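Local coordinates for CysE, serine acetyltransferase (Brucella abortus, PDB 4HZC), which probably transfers the acetyl group of acetyl-coenzyme A to the hydroxyl of L-serine, feeding cysteine biosynthesis, as serine acetyltransferases do, at residues 179-184 / 206-211. Sequence-based numbering, arbitrary orientation.
Sequences VVEDNV and IRQGVL
V179 and E181 grip I206 from one side, bonding its N-H and its C=O in turn: I206 N donates to V179 O at 2.8 Å, and E181 N donates to I206 O at 2.9 Å, a parallel bridge pairing V180 with I206. Past the strands the backbones stay in step round their corners, where G209 N, inside the type II turn R207 to V210, donates to D182 O at 3.2 Å. A CA-H...O contact from G209 CA to N183 O follows.

The charged pair lies on the outside. The E181 chain runs extended beyond CG (chi2 -168°) across to R207, whose own chain bends at chi2; NH1 of R207 meets OE2 of E181 at 2.6 Å from above the carboxylate plane, the two flat groups 57° apart. OE1 of E181 takes a weak bond from Q208 N, so the carboxylate spans side chain and backbone. R207 NH2 continues to Q223 on the next coil. One water links D182 N to Q208 OE1.

On the inner face, V184 CG1 touches I206 CG2 at 4.0 Å, the side chains crossing at about a right angle, while V184 CG2 rests against R207 O. L192 adds to this core beside V180 and I206.

Equivalent corners stacked on successive coils, with aliphatic side chains turned inward, are the signature of the left-handed parallel beta-helix built from hexapeptide repeats.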
ATOM      1  N   VAL A 179      18.465 -16.212 -28.827  1.00 27.96           N
ATOM      2  CA  VAL A 179      19.723 -16.280 -28.074  1.00 25.02           C
ATOM      3  C   VAL A 179      20.541 -15.004 -28.254  1.00 25.47           C
ATOM      4  O   VAL A 179      20.684 -14.502 -29.385  1.00 28.94           O
ATOM      5  CB  VAL A 179      20.546 -17.487 -28.545  1.00 24.97           C
ATOM      6  CG1 VAL A 179      21.799 -17.706 -27.713  1.00 25.81           C
ATOM      7  CG2 VAL A 179      19.691 -18.745 -28.591  1.00 27.92           C
ATOM      8  N   VAL A 180      21.033 -14.454 -27.146  1.00 26.28           N
ATOM      9  CA  VAL A 180      21.887 -13.254 -27.173  1.00 25.50           C
ATOM     10  C   VAL A 180      23.202 -13.616 -26.489  1.00 26.12           C
ATOM     11  O   VAL A 180      23.219 -13.974 -25.344  1.00 26.65           O
ATOM     12  CB  VAL A 180      21.225 -12.041 -26.483  1.00 25.68           C
ATOM     13  CG1 VAL A 180      22.200 -10.858 -26.392  1.00 22.33           C
ATOM     14  CG2 VAL A 180      19.966 -11.637 -27.273  1.00 27.68           C
ATOM     15  N   GLU A 181      24.303 -13.504 -27.231  1.00 27.47           N
ATOM     16  CA  GLU A 181      25.608 -13.895 -26.729  1.00 29.75           C
ATOM     17  C   GLU A 181      26.181 -12.731 -25.934  1.00 28.10           C
ATOM     18  O   GLU A 181      25.475 -11.780 -25.657  1.00 26.84           O
ATOM     19  CB  GLU A 181      26.486 -14.288 -27.929  1.00 29.34           C
ATOM     20  CG  GLU A 181      26.023 -15.580 -28.554  1.00 34.19           C
ATOM     21  CD  GLU A 181      27.051 -16.116 -29.536  1.00 41.11           C
ATOM     22  OE1 GLU A 181      28.046 -15.399 -29.865  1.00 41.97           O
ATOM     23  OE2 GLU A 181      26.864 -17.263 -29.993  1.00 43.91           O
ATOM     24  N   ASP A 182      27.467 -12.810 -25.559  1.00 30.46           N
ATOM     25  CA  ASP A 182      28.051 -11.831 -24.654  1.00 29.46           C
ATOM     26  C   ASP A 182      28.318 -10.497 -25.289  1.00 25.74           C
ATOM     27  O   ASP A 182      28.444 -10.383 -26.516  1.00 28.44           O
ATOM     28  CB  ASP A 182      29.308 -12.345 -23.909  1.00 29.71           C
ATOM     29  CG  ASP A 182      29.057 -13.631 -23.130  1.00 29.97           C
ATOM     30  OD1 ASP A 182      27.881 -13.962 -22.854  1.00 30.46           O
ATOM     31  OD2 ASP A 182      30.032 -14.338 -22.803  1.00 32.06           O
ATOM     32  N   ASN A 183      28.422  -9.485 -24.422  1.00 25.77           N
ATOM     33  CA  ASN A 183      28.748  -8.101 -24.792  1.00 27.94           C
ATOM     34  C   ASN A 183      27.936  -7.535 -25.912  1.00 25.42           C
ATOM     35  O   ASN A 183      28.463  -6.870 -26.837  1.00 26.56           O
ATOM     36  CB  ASN A 183      30.257  -7.957 -25.090  1.00 28.64           C
ATOM     37  CG  ASN A 183      31.100  -8.374 -23.910  1.00 31.53           C
ATOM     38  OD1 ASN A 183      30.906  -7.900 -22.796  1.00 37.40           O
ATOM     39  ND2 ASN A 183      31.990  -9.269 -24.132  1.00 33.24           N
ATOM     40  N   VAL A 184      26.648  -7.776 -25.844  1.00 28.48           N
ATOM     41  CA  VAL A 184      25.693  -7.196 -26.807  1.00 22.73           C
ATOM     42  C   VAL A 184      25.049  -5.926 -26.211  1.00 25.02           C
ATOM     43  O   VAL A 184      24.987  -5.798 -25.005  1.00 25.12           O
ATOM     44  CB  VAL A 184      24.648  -8.249 -27.274  1.00 25.57           C
ATOM     45  CG1 VAL A 184      23.521  -7.641 -28.121  1.00 25.27           C
ATOM     46  CG2 VAL A 184      25.332  -9.349 -28.056  1.00 25.94           C
ATOM     47  N   ILE A 206      21.716 -13.677 -31.802  1.00 24.85           N
ATOM     48  CA  ILE A 206      22.556 -12.473 -31.862  1.00 24.85           C
ATOM     49  C   ILE A 206      23.924 -12.874 -31.311  1.00 25.37           C
ATOM     50  O   ILE A 206      24.070 -13.186 -30.151  1.00 27.59           O
ATOM     51  CB  ILE A 206      21.943 -11.331 -31.028  1.00 21.90           C
ATOM     52  CG1 ILE A 206      20.433 -11.112 -31.414  1.00 22.81           C
ATOM     53  CG2 ILE A 206      22.758 -10.060 -31.159  1.00 21.86           C
ATOM     54  CD1 ILE A 206      20.237 -10.595 -32.806  1.00 21.62           C
ATOM     55  N   ARG A 207      24.935 -12.833 -32.169  1.00 31.89           N
ATOM     56  CA  ARG A 207      26.273 -13.223 -31.732  1.00 30.95           C
ATOM     57  C   ARG A 207      26.999 -12.099 -30.963  1.00 28.23           C
ATOM     58  O   ARG A 207      26.539 -10.950 -30.942  1.00 27.25           O
ATOM     59  CB  ARG A 207      27.084 -13.711 -32.952  1.00 34.83           C
ATOM     60  CG  ARG A 207      26.429 -14.840 -33.742  1.00 37.53           C
ATOM     61  CD  ARG A 207      26.325 -16.122 -32.926  1.00 39.78           C
ATOM     62  NE  ARG A 207      25.429 -17.131 -33.511  1.00 50.41           N
ATOM     63  CZ  ARG A 207      24.780 -18.091 -32.825  1.00 51.09           C
ATOM     64  NH1 ARG A 207      24.929 -18.206 -31.515  1.00 49.96           N
ATOM     65  NH2 ARG A 207      23.977 -18.953 -33.458  1.00 48.83           N
ATOM     66  N   GLN A 208      28.185 -12.388 -30.400  1.00 25.29           N
ATOM     67  CA  GLN A 208      28.840 -11.394 -29.540  1.00 27.26           C
ATOM     68  C   GLN A 208      29.199 -10.093 -30.160  1.00 27.35           C
ATOM     69  O   GLN A 208      29.650 -10.002 -31.317  1.00 29.70           O
ATOM     70  CB  GLN A 208      30.055 -11.938 -28.734  1.00 33.78           C
ATOM     71  CG  GLN A 208      31.184 -12.540 -29.513  1.00 42.21           C
ATOM     72  CD  GLN A 208      32.202 -13.273 -28.602  1.00 60.21           C
ATOM     73  OE1 GLN A 208      31.905 -13.638 -27.439  1.00 58.77           O
ATOM     74  NE2 GLN A 208      33.404 -13.510 -29.139  1.00 65.48           N
ATOM     75  N   GLY A 209      29.055  -9.062 -29.347  1.00 25.21           N
ATOM     76  CA  GLY A 209      29.502  -7.732 -29.683  1.00 30.26           C
ATOM     77  C   GLY A 209      28.627  -6.960 -30.633  1.00 31.07           C
ATOM     78  O   GLY A 209      28.993  -5.855 -31.033  1.00 33.97           O
ATOM     79  N   VAL A 210      27.473  -7.522 -30.993  1.00 27.18           N
ATOM     80  CA  VAL A 210      26.487  -6.825 -31.853  1.00 25.48           C
ATOM     81  C   VAL A 210      25.882  -5.597 -31.151  1.00 25.20           C
ATOM     82  O   VAL A 210      25.695  -5.594 -29.944  1.00 28.13           O
ATOM     83  CB  VAL A 210      25.395  -7.805 -32.312  1.00 25.57           C
ATOM     84  CG1 VAL A 210      24.229  -7.103 -33.063  1.00 24.52           C
ATOM     85  CG2 VAL A 210      25.993  -8.831 -33.226  1.00 24.36           C
ATOM     86  N   LEU A 211      25.629  -4.549 -31.922  1.00 26.80           N
ATOM     87  CA  LEU A 211      24.913  -3.386 -31.469  1.00 24.46           C
ATOM     88  C   LEU A 211      23.610  -3.385 -32.253  1.00 23.65           C
ATOM     89  O   LEU A 211      23.635  -3.401 -33.479  1.00 28.19           O
ATOM     90  CB  LEU A 211      25.715  -2.144 -31.762  1.00 24.42           C
ATOM     91  CG  LEU A 211      24.973  -0.793 -31.680  1.00 30.97           C
ATOM     92  CD1 LEU A 211      24.506  -0.439 -30.268  1.00 30.58           C
ATOM     93  CD2 LEU A 211      25.822   0.353 -32.270  1.00 30.68           C
TER
HETATM   94  O   HOH W   1      29.404 -14.948 -26.325  1.00 38.82           O